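Local coordinates for protein E1 (Kluyveromyces marxianus, PDB 3VX6) that acts as an E1-like enzyme of autophagy, activating ATG8 for conjugation to phosphatidylethanolamine and ATG12 for conjugation to ATG5, at residues N118-F123 against P143-D148; E197-K202 against K216-V221; L30-F35 against A129-Y134; K10-F15 against D203-K208. One frame throughout, in Å; residues are numbered along the deposited sequence.

Contact 1: N118-F123 against P143-D148; sequences NEIISF and PSFQSD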
loop_
_atom_site.group_PDB
_atom_site.type_symbol
_atom_site.label_atom_id
_atom_site.label_comp_id
_atom_site.label_asym_id
_atom_site.label_seq_id
_atom_site.Cartn_x
_atom_site.Cartn_y
_atom_site.Cartn_z
ATOM N N ASN A 118 6.729 -6.161 5.010
ATOM C CA ASN A 118 5.923 -6.320 3.814
ATOM C C ASN A 118 4.457 -6.258 4.177
ATOM O O ASN A 118 3.638 -5.821 3.381
ATOM C CB ASN A 118 6.204 -7.659 3.140
ATOM C CG ASN A 118 7.469 -7.638 2.306
ATOM O OD1 ASN A 118 7.487 -7.111 1.182
ATOM N ND2 ASN A 118 8.541 -8.201 2.851
ATOM N N GLU A 119 4.123 -6.686 5.386
ATOM C CA GLU A 119 2.731 -6.696 5.805
ATOM C C GLU A 119 2.107 -5.347 6.068
ATOM O O GLU A 119 0.886 -5.246 6.179
ATOM C CB GLU A 119 2.556 -7.561 7.046
ATOM C CG GLU A 119 2.874 -9.010 6.822
ATOM C CD GLU A 119 2.485 -9.864 8.004
ATOM O OE1 GLU A 119 3.074 -10.952 8.149
ATOM O OE2 GLU A 119 1.584 -9.458 8.782
ATOM N N ILE A 120 2.923 -4.309 6.179
ATOM C CA ILE A 120 2.388 -2.979 6.444
ATOM C C ILE A 120 1.771 -2.368 5.196
ATOM O O ILE A 120 1.095 -1.338 5.266
ATOM C CB ILE A 120 3.471 -2.036 6.951
ATOM C CG1 ILE A 120 4.481 -1.783 5.832
ATOM C CG2 ILE A 120 4.119 -2.626 8.188
ATOM C CD1 ILE A 120 5.666 -0.997 6.245
ATOM N N ILE A 121 2.003 -3.013 4.056
ATOM C CA ILE A 121 1.483 -2.536 2.782
ATOM C C ILE A 121 0.277 -3.317 2.313
ATOM O O ILE A 121 0.328 -4.534 2.185
ATOM C CB ILE A 121 2.552 -2.613 1.668
ATOM C CG1 ILE A 121 3.622 -1.553 1.913
ATOM C CG2 ILE A 121 1.895 -2.431 0.293
ATOM C CD1 ILE A 121 4.680 -1.519 0.854
ATOM N N SER A 122 -0.805 -2.597 2.048
ATOM C CA SER A 122 -2.027 -3.212 1.569
ATOM C C SER A 122 -2.982 -2.156 1.022
ATOM O O SER A 122 -2.748 -0.960 1.147
ATOM C CB SER A 122 -2.700 -3.974 2.702
ATOM O OG SER A 122 -3.763 -4.755 2.210
ATOM N N PHE A 123 -4.046 -2.596 0.376
ATOM C CA PHE A 123 -5.022 -1.647 -0.109
ATOM C C PHE A 123 -6.383 -2.162 0.289
ATOM O O PHE A 123 -6.621 -3.365 0.339
ATOM C CB PHE A 123 -4.940 -1.441 -1.617
ATOM C CG PHE A 123 -5.297 -2.642 -2.420
ATOM C CD1 PHE A 123 -4.396 -3.687 -2.568
ATOM C CD2 PHE A 123 -6.510 -2.693 -3.101
ATOM C CE1 PHE A 123 -4.693 -4.767 -3.393
ATOM C CE2 PHE A 123 -6.821 -3.763 -3.927
ATOM C CZ PHE A 123 -5.913 -4.803 -4.077
ATOM N N PRO A 143 -3.682 2.356 3.221
ATOM C CA PRO A 143 -3.300 2.970 4.484
ATOM C C PRO A 143 -1.854 3.357 4.616
ATOM O O PRO A 143 -0.938 2.567 4.384
ATOM C CB PRO A 143 -3.735 1.938 5.514
ATOM C CG PRO A 143 -4.903 1.344 4.883
ATOM C CD PRO A 143 -4.384 1.098 3.486
ATOM N N SER A 144 -1.692 4.619 4.980
ATOM C CA SER A 144 -0.411 5.256 5.193
ATOM C C SER A 144 -0.518 5.837 6.600
ATOM O O SER A 144 -1.171 6.855 6.822
ATOM C CB SER A 144 -0.211 6.367 4.163
ATOM O OG SER A 144 0.836 7.228 4.566
ATOM N N PHE A 145 0.107 5.171 7.560
ATOM C CA PHE A 145 0.050 5.635 8.932
ATOM C C PHE A 145 1.366 6.209 9.403
ATOM O O PHE A 145 2.417 5.984 8.803
ATOM C CB PHE A 145 -0.343 4.494 9.851
ATOM C CG PHE A 145 0.482 3.265 9.655
ATOM C CD1 PHE A 145 0.140 2.330 8.680
ATOM C CD2 PHE A 145 1.607 3.037 10.444
ATOM C CE1 PHE A 145 0.908 1.185 8.501
ATOM C CE2 PHE A 145 2.375 1.903 10.272
ATOM C CZ PHE A 145 2.030 0.972 9.303
ATOM N N GLN A 146 1.284 6.941 10.506
ATOM C CA GLN A 146 2.429 7.587 11.119
ATOM C C GLN A 146 2.005 8.127 12.477
ATOM O O GLN A 146 0.818 8.197 12.786
ATOM C CB GLN A 146 2.883 8.752 10.260
ATOM C CG GLN A 146 1.830 9.826 10.125
ATOM C CD GLN A 146 2.402 11.111 9.603
ATOM O OE1 GLN A 146 2.772 11.213 8.435
ATOM N NE2 GLN A 146 2.493 12.105 10.472
ATOM N N SER A 147 2.979 8.511 13.292
ATOM C CA SER A 147 2.675 9.080 14.592
ATOM C C SER A 147 2.040 10.451 14.348
ATOM O O SER A 147 2.434 11.175 13.433
ATOM C CB SER A 147 3.961 9.232 15.408
ATOM O OG SER A 147 3.723 9.960 16.602
ATOM N N ASP A 148 1.055 10.802 15.165
ATOM C CA ASP A 148 0.360 12.084 15.034
ATOM C C ASP A 148 1.304 13.282 15.192
ATOM O O ASP A 148 1.921 13.473 16.241
ATOM C CB ASP A 148 -0.759 12.166 16.075
ATOM C CG ASP A 148 -1.968 12.930 15.572
ATOM O OD1 ASP A 148 -2.936 13.088 16.349
ATOM O OD2 ASP A 148 -1.953 13.365 14.398
HETATM O O HOH W 1 -0.915 0.063 3.292
#

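Contact 2: E197-K202 against K216-V221; sequences EKVVFK and KNILTV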
loop_
_atom_site.group_PDB
_atom_site.type_symbol
_atom_site.label_atom_id
_atom_site.label_comp_id
_atom_site.label_asym_id
_atom_site.label_seq_id
_atom_site.Cartn_x
_atom_site.Cartn_y
_atom_site.Cartn_z
ATOM N N GLU A 197 21.043 -3.083 8.543
ATOM C CA GLU A 197 21.663 -1.804 8.218
ATOM C C GLU A 197 20.626 -0.942 7.551
ATOM O O GLU A 197 20.681 0.289 7.625
ATOM C CB GLU A 197 22.825 -1.968 7.230
ATOM C CG GLU A 197 24.000 -2.749 7.737
ATOM C CD GLU A 197 23.849 -4.232 7.519
ATOM O OE1 GLU A 197 23.776 -4.649 6.337
ATOM O OE2 GLU A 197 23.806 -4.971 8.534
ATOM N N LYS A 198 19.688 -1.606 6.882
ATOM C CA LYS A 198 18.645 -0.905 6.173
ATOM C C LYS A 198 17.527 -1.787 5.685
ATOM O O LYS A 198 17.576 -3.007 5.799
ATOM C CB LYS A 198 19.246 -0.152 4.992
ATOM C CG LYS A 198 20.148 -0.967 4.109
ATOM C CD LYS A 198 21.036 -0.033 3.312
ATOM C CE LYS A 198 21.926 -0.784 2.334
ATOM N NZ LYS A 198 22.936 0.130 1.731
ATOM N N VAL A 199 16.511 -1.125 5.148
ATOM C CA VAL A 199 15.324 -1.749 4.604
ATOM C C VAL A 199 15.250 -1.445 3.119
ATOM O O VAL A 199 15.431 -0.305 2.712
ATOM C CB VAL A 199 14.069 -1.186 5.283
ATOM C CG1 VAL A 199 12.805 -1.603 4.513
ATOM C CG2 VAL A 199 14.024 -1.671 6.721
ATOM N N VAL A 200 14.994 -2.466 2.311
ATOM C CA VAL A 200 14.885 -2.283 0.869
ATOM C C VAL A 200 13.410 -2.393 0.498
ATOM O O VAL A 200 12.720 -3.334 0.890
ATOM C CB VAL A 200 15.750 -3.315 0.102
ATOM C CG1 VAL A 200 17.200 -3.104 0.453
ATOM C CG2 VAL A 200 15.355 -4.723 0.467
ATOM N N PHE A 201 12.933 -1.409 -0.251
ATOM C CA PHE A 201 11.533 -1.334 -0.628
ATOM C C PHE A 201 11.331 -1.131 -2.128
ATOM O O PHE A 201 11.923 -0.234 -2.730
ATOM C CB PHE A 201 10.905 -0.178 0.167
ATOM C CG PHE A 201 9.508 0.194 -0.249
ATOM C CD1 PHE A 201 9.147 1.538 -0.353
ATOM C CD2 PHE A 201 8.544 -0.771 -0.492
ATOM C CE1 PHE A 201 7.863 1.905 -0.690
ATOM C CE2 PHE A 201 7.249 -0.408 -0.831
ATOM C CZ PHE A 201 6.909 0.925 -0.930
ATOM N N LYS A 202 10.520 -1.993 -2.737
ATOM C CA LYS A 202 10.207 -1.846 -4.149
ATOM C C LYS A 202 9.106 -0.799 -4.111
ATOM O O LYS A 202 7.921 -1.095 -3.958
ATOM C CB LYS A 202 9.724 -3.169 -4.737
ATOM C CG LYS A 202 10.891 -4.077 -5.108
ATOM C CD LYS A 202 10.608 -5.566 -4.906
ATOM C CE LYS A 202 11.821 -6.381 -5.328
ATOM N NZ LYS A 202 11.606 -7.845 -5.233
ATOM N N LYS A 216 5.749 5.557 5.084
ATOM C CA LYS A 216 5.528 5.959 6.457
ATOM C C LYS A 216 5.320 4.758 7.324
ATOM O O LYS A 216 5.717 4.743 8.483
ATOM C CB LYS A 216 4.304 6.847 6.537
ATOM C CG LYS A 216 4.497 8.255 5.976
ATOM C CD LYS A 216 3.201 9.072 6.104
ATOM C CE LYS A 216 3.394 10.471 5.561
ATOM N NZ LYS A 216 2.057 10.869 5.004
ATOM N N ASN A 217 4.624 3.786 6.752
ATOM C CA ASN A 217 4.366 2.521 7.407
ATOM C C ASN A 217 5.731 1.958 7.838
ATOM O O ASN A 217 5.990 1.766 9.027
ATOM C CB ASN A 217 3.684 1.573 6.412
ATOM C CG ASN A 217 2.389 2.142 5.862
ATOM O OD1 ASN A 217 2.141 3.349 5.949
ATOM N ND2 ASN A 217 1.560 1.281 5.293
ATOM N N ILE A 218 6.611 1.724 6.867
ATOM C CA ILE A 218 7.934 1.186 7.163
ATOM C C ILE A 218 8.575 1.977 8.299
ATOM O O ILE A 218 8.944 1.413 9.337
ATOM C CB ILE A 218 8.849 1.230 5.916
ATOM C CG1 ILE A 218 8.207 0.420 4.775
ATOM C CG2 ILE A 218 10.241 0.717 6.279
ATOM C CD1 ILE A 218 8.878 0.575 3.423
ATOM N N LEU A 219 8.673 3.287 8.113
ATOM C CA LEU A 219 9.254 4.142 9.135
ATOM C C LEU A 219 8.593 3.960 10.486
ATOM O O LEU A 219 9.250 3.688 11.477
ATOM C CB LEU A 219 9.149 5.599 8.717
ATOM C CG LEU A 219 10.034 5.876 7.515
ATOM C CD1 LEU A 219 9.688 7.216 6.904
ATOM C CD2 LEU A 219 11.483 5.823 7.966
ATOM N N THR A 220 7.283 4.109 10.529
ATOM C CA THR A 220 6.573 3.976 11.782
ATOM C C THR A 220 6.846 2.627 12.459
ATOM O O THR A 220 7.090 2.553 13.666
ATOM C CB THR A 220 5.064 4.162 11.547
ATOM O OG1 THR A 220 4.825 5.486 11.064
ATOM C CG2 THR A 220 4.285 3.946 12.830
ATOM N N VAL A 221 6.818 1.552 11.691
ATOM C CA VAL A 221 7.047 0.261 12.306
ATOM C C VAL A 221 8.496 0.070 12.722
ATOM O O VAL A 221 8.803 -0.243 13.868
ATOM C CB VAL A 221 6.641 -0.865 11.376
ATOM C CG1 VAL A 221 6.983 -2.186 12.019
ATOM C CG2 VAL A 221 5.152 -0.762 11.072
#

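Contact 3: L30-F35 against A129-Y134; sequences LKLDIF and ADLKKY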
loop_
_atom_site.group_PDB
_atom_site.type_symbol
_atom_site.label_atom_id
_atom_site.label_comp_id
_atom_site.label_asym_id
_atom_site.label_seq_id
_atom_site.Cartn_x
_atom_site.Cartn_y
_atom_site.Cartn_z
ATOM N N LEU A 30 -19.741 -11.715 -8.072
ATOM C CA LEU A 30 -19.447 -12.209 -6.736
ATOM C C LEU A 30 -20.489 -11.796 -5.705
ATOM O O LEU A 30 -20.848 -12.589 -4.832
ATOM C CB LEU A 30 -18.062 -11.741 -6.292
ATOM C CG LEU A 30 -16.872 -12.476 -6.912
ATOM C CD1 LEU A 30 -15.598 -11.804 -6.463
ATOM C CD2 LEU A 30 -16.870 -13.935 -6.497
ATOM N N LYS A 31 -20.965 -10.556 -5.795
ATOM C CA LYS A 31 -21.978 -10.079 -4.859
ATOM C C LYS A 31 -23.285 -10.780 -5.185
ATOM O O LYS A 31 -24.242 -10.724 -4.415
ATOM C CB LYS A 31 -22.184 -8.566 -4.972
ATOM C CG LYS A 31 -23.206 -8.032 -3.973
ATOM C CD LYS A 31 -23.530 -6.573 -4.199
ATOM C CE LYS A 31 -24.548 -6.092 -3.173
ATOM N NZ LYS A 31 -24.931 -4.671 -3.395
ATOM N N LEU A 32 -23.315 -11.434 -6.341
ATOM C CA LEU A 32 -24.496 -12.154 -6.781
ATOM C C LEU A 32 -24.361 -13.653 -6.617
ATOM O O LEU A 32 -25.363 -14.357 -6.662
ATOM C CB LEU A 32 -24.809 -11.847 -8.242
ATOM C CG LEU A 32 -25.362 -10.454 -8.537
ATOM C CD1 LEU A 32 -25.641 -10.344 -10.028
ATOM C CD2 LEU A 32 -26.629 -10.208 -7.722
ATOM N N ASP A 33 -23.138 -14.152 -6.453
ATOM C CA ASP A 33 -22.950 -15.588 -6.269
ATOM C C ASP A 33 -23.847 -16.010 -5.124
ATOM O O ASP A 33 -24.533 -17.035 -5.180
ATOM C CB ASP A 33 -21.500 -15.920 -5.925
ATOM C CG ASP A 33 -20.648 -16.107 -7.152
ATOM O OD1 ASP A 33 -21.134 -16.748 -8.108
ATOM O OD2 ASP A 33 -19.495 -15.627 -7.159
ATOM N N ILE A 34 -23.832 -15.199 -4.078
ATOM C CA ILE A 34 -24.663 -15.436 -2.918
ATOM C C ILE A 34 -25.227 -14.070 -2.578
ATOM O O ILE A 34 -24.494 -13.083 -2.565
ATOM C CB ILE A 34 -23.845 -15.932 -1.733
ATOM C CG1 ILE A 34 -22.935 -17.078 -2.172
ATOM C CG2 ILE A 34 -24.783 -16.364 -0.617
ATOM C CD1 ILE A 34 -21.981 -17.533 -1.092
ATOM N N PHE A 35 -26.525 -14.008 -2.321
ATOM C CA PHE A 35 -27.154 -12.744 -1.988
ATOM C C PHE A 35 -26.640 -12.181 -0.672
ATOM O O PHE A 35 -27.366 -12.158 0.320
ATOM C CB PHE A 35 -28.638 -12.919 -1.909
ATOM N N ALA A 129 -22.098 -1.223 -4.896
ATOM C CA ALA A 129 -22.429 -1.636 -6.239
ATOM C C ALA A 129 -23.937 -1.536 -6.318
ATOM O O ALA A 129 -24.658 -2.342 -5.718
ATOM C CB ALA A 129 -21.964 -3.060 -6.485
ATOM N N ASP A 130 -24.406 -0.506 -7.014
ATOM C CA ASP A 130 -25.836 -0.295 -7.196
ATOM C C ASP A 130 -26.236 -1.099 -8.420
ATOM O O ASP A 130 -26.309 -0.580 -9.529
ATOM C CB ASP A 130 -26.144 1.182 -7.425
ATOM C CG ASP A 130 -27.626 1.448 -7.537
ATOM O OD1 ASP A 130 -28.010 2.635 -7.655
ATOM O OD2 ASP A 130 -28.406 0.466 -7.504
ATOM N N LEU A 131 -26.474 -2.382 -8.210
ATOM C CA LEU A 131 -26.841 -3.258 -9.299
ATOM C C LEU A 131 -28.223 -2.924 -9.867
ATOM O O LEU A 131 -28.682 -3.557 -10.816
ATOM C CB LEU A 131 -26.764 -4.709 -8.819
ATOM C CG LEU A 131 -25.451 -5.038 -8.096
ATOM C CD1 LEU A 131 -25.339 -6.539 -7.855
ATOM C CD2 LEU A 131 -24.284 -4.557 -8.928
ATOM N N LYS A 132 -28.878 -1.921 -9.289
ATOM C CA LYS A 132 -30.198 -1.499 -9.755
ATOM C C LYS A 132 -30.025 -0.412 -10.810
ATOM O O LYS A 132 -30.165 -0.664 -12.007
ATOM C CB LYS A 132 -31.028 -0.953 -8.585
ATOM C CG LYS A 132 -32.353 -0.295 -8.981
ATOM C CD LYS A 132 -32.966 0.443 -7.794
ATOM C CE LYS A 132 -34.270 1.139 -8.162
ATOM N NZ LYS A 132 -34.881 1.827 -6.981
ATOM N N LYS A 133 -29.710 0.797 -10.355
ATOM C CA LYS A 133 -29.511 1.939 -11.236
ATOM C C LYS A 133 -28.203 1.756 -12.011
ATOM O O LYS A 133 -27.753 2.649 -12.734
ATOM C CB LYS A 133 -29.489 3.213 -10.389
ATOM C CG LYS A 133 -30.664 3.261 -9.413
ATOM C CD LYS A 133 -30.603 4.407 -8.410
ATOM C CE LYS A 133 -31.721 4.247 -7.374
ATOM N NZ LYS A 133 -31.851 5.397 -6.436
ATOM N N TYR A 134 -27.623 0.565 -11.850
ATOM C CA TYR A 134 -26.371 0.148 -12.483
ATOM C C TYR A 134 -25.246 1.194 -12.389
ATOM O O TYR A 134 -24.668 1.615 -13.392
ATOM C CB TYR A 134 -26.638 -0.253 -13.936
ATOM C CG TYR A 134 -25.564 -1.145 -14.502
ATOM C CD1 TYR A 134 -24.277 -0.658 -14.717
ATOM C CD2 TYR A 134 -25.815 -2.487 -14.791
ATOM C CE1 TYR A 134 -23.257 -1.474 -15.205
ATOM C CE2 TYR A 134 -24.790 -3.321 -15.283
ATOM C CZ TYR A 134 -23.513 -2.797 -15.483
ATOM O OH TYR A 134 -22.474 -3.576 -15.940
#

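Contact 4: K10-F15 against D203-K208; sequences KFAPSF and DFSHLK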
loop_
_atom_site.group_PDB
_atom_site.type_symbol
_atom_site.label_atom_id
_atom_site.label_comp_id
_atom_site.label_asym_id
_atom_site.label_seq_id
_atom_site.Cartn_x
_atom_site.Cartn_y
_atom_site.Cartn_z
ATOM N N LYS A 10 8.195 14.287 1.257
ATOM C CA LYS A 10 6.820 14.155 0.790
ATOM C C LYS A 10 6.583 12.762 0.233
ATOM O O LYS A 10 7.510 12.089 -0.210
ATOM C CB LYS A 10 6.515 15.212 -0.280
ATOM C CG LYS A 10 6.865 16.624 0.154
ATOM C CD LYS A 10 6.256 16.948 1.515
ATOM C CE LYS A 10 6.870 18.205 2.121
ATOM N NZ LYS A 10 6.383 18.455 3.517
ATOM N N PHE A 11 5.332 12.335 0.250
ATOM C CA PHE A 11 5.007 11.015 -0.240
ATOM C C PHE A 11 3.937 11.087 -1.313
ATOM O O PHE A 11 2.944 11.792 -1.166
ATOM C CB PHE A 11 4.536 10.165 0.927
ATOM C CG PHE A 11 5.469 10.191 2.101
ATOM C CD1 PHE A 11 6.457 9.220 2.249
ATOM C CD2 PHE A 11 5.371 11.194 3.052
ATOM C CE1 PHE A 11 7.335 9.252 3.334
ATOM C CE2 PHE A 11 6.239 11.234 4.131
ATOM C CZ PHE A 11 7.223 10.262 4.275
ATOM N N ALA A 12 4.147 10.365 -2.404
ATOM C CA ALA A 12 3.176 10.354 -3.487
ATOM C C ALA A 12 2.028 9.448 -3.093
ATOM O O ALA A 12 2.202 8.530 -2.292
ATOM C CB ALA A 12 3.818 9.831 -4.767
ATOM N N PRO A 13 0.830 9.709 -3.624
ATOM C CA PRO A 13 -0.265 8.817 -3.252
ATOM C C PRO A 13 0.307 7.453 -3.593
ATOM O O PRO A 13 0.907 7.291 -4.653
ATOM C CB PRO A 13 -1.392 9.247 -4.191
ATOM C CG PRO A 13 -0.650 9.793 -5.394
ATOM C CD PRO A 13 0.441 10.593 -4.736
ATOM N N SER A 14 0.155 6.489 -2.692
ATOM C CA SER A 14 0.719 5.153 -2.886
ATOM C C SER A 14 0.253 4.337 -4.098
ATOM O O SER A 14 0.847 3.303 -4.409
ATOM C CB SER A 14 0.510 4.320 -1.615
ATOM O OG SER A 14 1.222 4.852 -0.507
ATOM N N PHE A 15 -0.782 4.799 -4.793
ATOM C CA PHE A 15 -1.311 4.062 -5.934
ATOM C C PHE A 15 -2.369 4.894 -6.636
ATOM O O PHE A 15 -2.873 5.885 -6.097
ATOM C CB PHE A 15 -2.018 2.806 -5.449
ATOM C CG PHE A 15 -3.301 3.113 -4.711
ATOM C CD1 PHE A 15 -3.269 3.800 -3.496
ATOM C CD2 PHE A 15 -4.540 2.836 -5.286
ATOM C CE1 PHE A 15 -4.448 4.213 -2.871
ATOM C CE2 PHE A 15 -5.722 3.246 -4.666
ATOM C CZ PHE A 15 -5.676 3.937 -3.459
ATOM N N ASP A 203 9.544 0.448 -4.206
ATOM C CA ASP A 203 8.687 1.617 -4.149
ATOM C C ASP A 203 7.462 1.603 -5.068
ATOM O O ASP A 203 7.515 1.126 -6.205
ATOM C CB ASP A 203 9.544 2.839 -4.435
ATOM C CG ASP A 203 8.984 4.096 -3.831
ATOM O OD1 ASP A 203 9.631 5.146 -4.002
ATOM O OD2 ASP A 203 7.911 4.046 -3.191
ATOM N N PHE A 204 6.355 2.131 -4.557
ATOM C CA PHE A 204 5.119 2.215 -5.320
ATOM C C PHE A 204 5.067 3.544 -6.015
ATOM O O PHE A 204 4.039 3.959 -6.526
ATOM C CB PHE A 204 3.907 2.077 -4.412
ATOM C CG PHE A 204 3.730 0.707 -3.863
ATOM C CD1 PHE A 204 4.534 -0.335 -4.302
ATOM C CD2 PHE A 204 2.759 0.453 -2.916
ATOM C CE1 PHE A 204 4.373 -1.612 -3.803
ATOM C CE2 PHE A 204 2.583 -0.815 -2.410
ATOM C CZ PHE A 204 3.394 -1.856 -2.852
ATOM N N SER A 205 6.187 4.239 -6.014
ATOM C CA SER A 205 6.216 5.509 -6.691
ATOM C C SER A 205 7.437 5.485 -7.579
ATOM O O SER A 205 8.454 4.902 -7.218
ATOM C CB SER A 205 6.303 6.661 -5.686
ATOM O OG SER A 205 6.303 7.918 -6.349
ATOM N N HIS A 206 7.303 6.078 -8.758
ATOM C CA HIS A 206 8.396 6.189 -9.707
ATOM C C HIS A 206 8.716 7.667 -9.766
ATOM O O HIS A 206 9.523 8.104 -10.591
ATOM C CB HIS A 206 7.992 5.715 -11.097
ATOM C CG HIS A 206 8.171 4.248 -11.309
ATOM N ND1 HIS A 206 7.893 3.635 -12.513
ATOM C CD2 HIS A 206 8.573 3.268 -10.468
ATOM C CE1 HIS A 206 8.111 2.337 -12.398
ATOM N NE2 HIS A 206 8.523 2.088 -11.167
ATOM N N LEU A 207 8.052 8.434 -8.902
ATOM C CA LEU A 207 8.288 9.866 -8.814
ATOM C C LEU A 207 9.707 10.055 -8.303
ATOM O O LEU A 207 10.141 9.356 -7.389
ATOM C CB LEU A 207 7.292 10.523 -7.859
ATOM C CG LEU A 207 5.897 10.758 -8.441
ATOM C CD1 LEU A 207 5.037 11.459 -7.415
ATOM C CD2 LEU A 207 5.991 11.607 -9.714
ATOM N N LYS A 208 10.440 10.981 -8.905
ATOM C CA LYS A 208 11.812 11.217 -8.489
ATOM C C LYS A 208 11.898 11.545 -6.998
ATOM O O LYS A 208 11.366 12.554 -6.533
ATOM C CB LYS A 208 12.431 12.340 -9.317
#

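Contact 1: N118-F123 against P143-D148
I120 meets the ring of F145 at its edge, the branch carbon CB of I120 lying near the ring plane 4.1 Å from F145 CZ. The ring therefore presents its rim, not a face, to the 3-10 segment that ends at I120. What brings it there is the first torsion of F145: CG sits between the backbone N and the carbonyl carbon (chi1 51°), so the ring swings closer to 118-123 than its CB bond alone would suggest. Two residues away on each segment, CD of P143 lies 3.5 Å from the carbonyl oxygen of S122, a van der Waals contact. Between the two segments the polar link runs through a water, which accepts from S122 N at 2.9 Å and probably donates to P143 O at 2.7 Å; the side-chain amide of N217 also bonds to I120 O and P143 O. The hydroxyl of S122 turns to K80 O. This buried contact illustrates how a chain entering a strand can be stitched to its hairpin partner: 118-123 leads into strand 123-130, while 143-148 begins on strand 135-144. Helix 97-114 packs on P143 and F145 through L108, and helix 215-225 packs on I120 through I218 and V221.

Contact 2: E197-K202 against K216-V221
I218 carries the helix side of this contact, and its branches divide the strand between them. Its CB bond points toward strand 198-202, and at CB the side chain forks. The short branch lies anti to the backbone N, and I218 CG2 ends 3.9 Å from V199 CG1, where two methyl groups meet as the side chains pass at a slant. The longer branch leaves beside the backbone N (chi1 -59°) and runs on through CG1 in extended form (chi2 170°), which carries CD1 across to F201. There the terminal methyl, I218 CD1, lies over one face of the F201 ring, 3.7 Å from F201 CG and 4.1 Å from the ring centroid. The direction is 24° off the ring normal, so this is a CH-pi contact, displaced toward the rim where the ring joins its CB. V199 and F201 both offer the same side of the strand, as alternate strand residues do, whereas V200 points away. On the helix, K216 O accepts from both the backbone N and the hydroxyl of T220, OG1 lying 2.8 Å from that oxygen and above its carbonyl plane. This is a worked case of a beta-alpha-beta unit: helix 215-225 connects strand 198-202 to its parallel neighbour 231-236 and packs on the sheet, where I218 also touches I177 of strand 177-181 and I233 of strand 231-236.

Contact 3: L30-F35 against A129-Y134
K31 and L32, at the end of helix 21-33, meet A129 and L131 at a beta-hairpin turn, where strand 123-130 passes over to its antiparallel neighbour 135-144 through an Asx turn. In the first shell, K31 stretches toward the turn as a straight rod: CG is anti to the backbone N (chi1 -178°) and the side chain stays extended to its tip. K31 NZ reaches A129 O at 3.3 Å, a weak hydrogen bond, while CD of the same lysine lies 4.1 Å from L131 CD1, so one residue serves both a polar and an apolar partner. L32 approaches L131 tip to tip, its CD2 methyl 3.9 Å from L131 CD1. That single methyl of L131 thus takes contacts from both helix residues. A next shell packs round these groups. N85 of strand 78-86 touches K31 and A129, F136 of strand 135-144 packs on A129 and L131, and S28, a turn back along the helix, touches L131 as well. D130 points away from the helix and organises the turn: it is the centre of an inverse gamma turn, in which L131 N makes a weak bond to A129 O, the oxygen that K31 also approaches. The helix end thus lies against a backbone that also bonds to itself. In the Asx turn, the N of K132 donates to D130 OD2 at 3.0 Å, with an angle of 142° at the hydrogen, and meets that oxygen from above the carboxylate plane.

Contact 4: K10-F15 against D203-K208
A12 directs its methyl at two side chains of the facing loop, and these apolar and van der Waals meetings make up one half of the contact. A12 CB rests against L207 CD1 at 3.3 Å and against S205 OG at 3.5 Å. In the other half, a polar atom meets carbon: S14 O lies 3.3 Å from F204 CB and approaches the F204 ring obliquely. The hydrogen bonds belong to the second loop and shape it from within. With the hydroxyl of S205 trans to the main-chain N (chi1 -179°), S205 OG accepts from L207 N at 3.1 Å with an angle of 151°, forming an ST turn, and the same hydroxyl bonds to I210 O. Exchanging S205 for an alanine would probably cost L207 N its acceptor and I210 O its hydroxyl partner, leaving the turn that carries L207 toward A12 less firmly set. Charge enters through D203, whose OD1 forms a salt bridge with R237, while OD2 bonds to the hydroxyl of S212 and takes a weak bond from F204 N. The pair is an example of two irregular segments packing directly: 10-15 leads into strand 16-19, while the loop 203-208 follows strand 198-202 on the way to helix 215-225. M142 of strand 135-144 touches both S14 and F204.

Overall arrangement
Contacts 1, 2 and 4 form a cluster with centres 11 to 14 Å apart, whereas the centre of contact 3 lies about 30, 34 and 39 Å from those of contacts 1, 4 and 2, and contacts 2 and 3 are on opposite sides of the chain's centre. Probable hydrogen bonds from N217 join contacts 1 and 2, and I121 packs on F204 to join contacts 1 and 4. Contacts 1 and 3 lie along the same hairpin, strands 123-130 and 135-144, near its open end and at its turn. Contact 4 closes a loop of chain that encloses contacts 1 and 3, and its segments alternate with those of contact 2. The sheet bearing the hairpin is thus tied to the beta-alpha-beta unit.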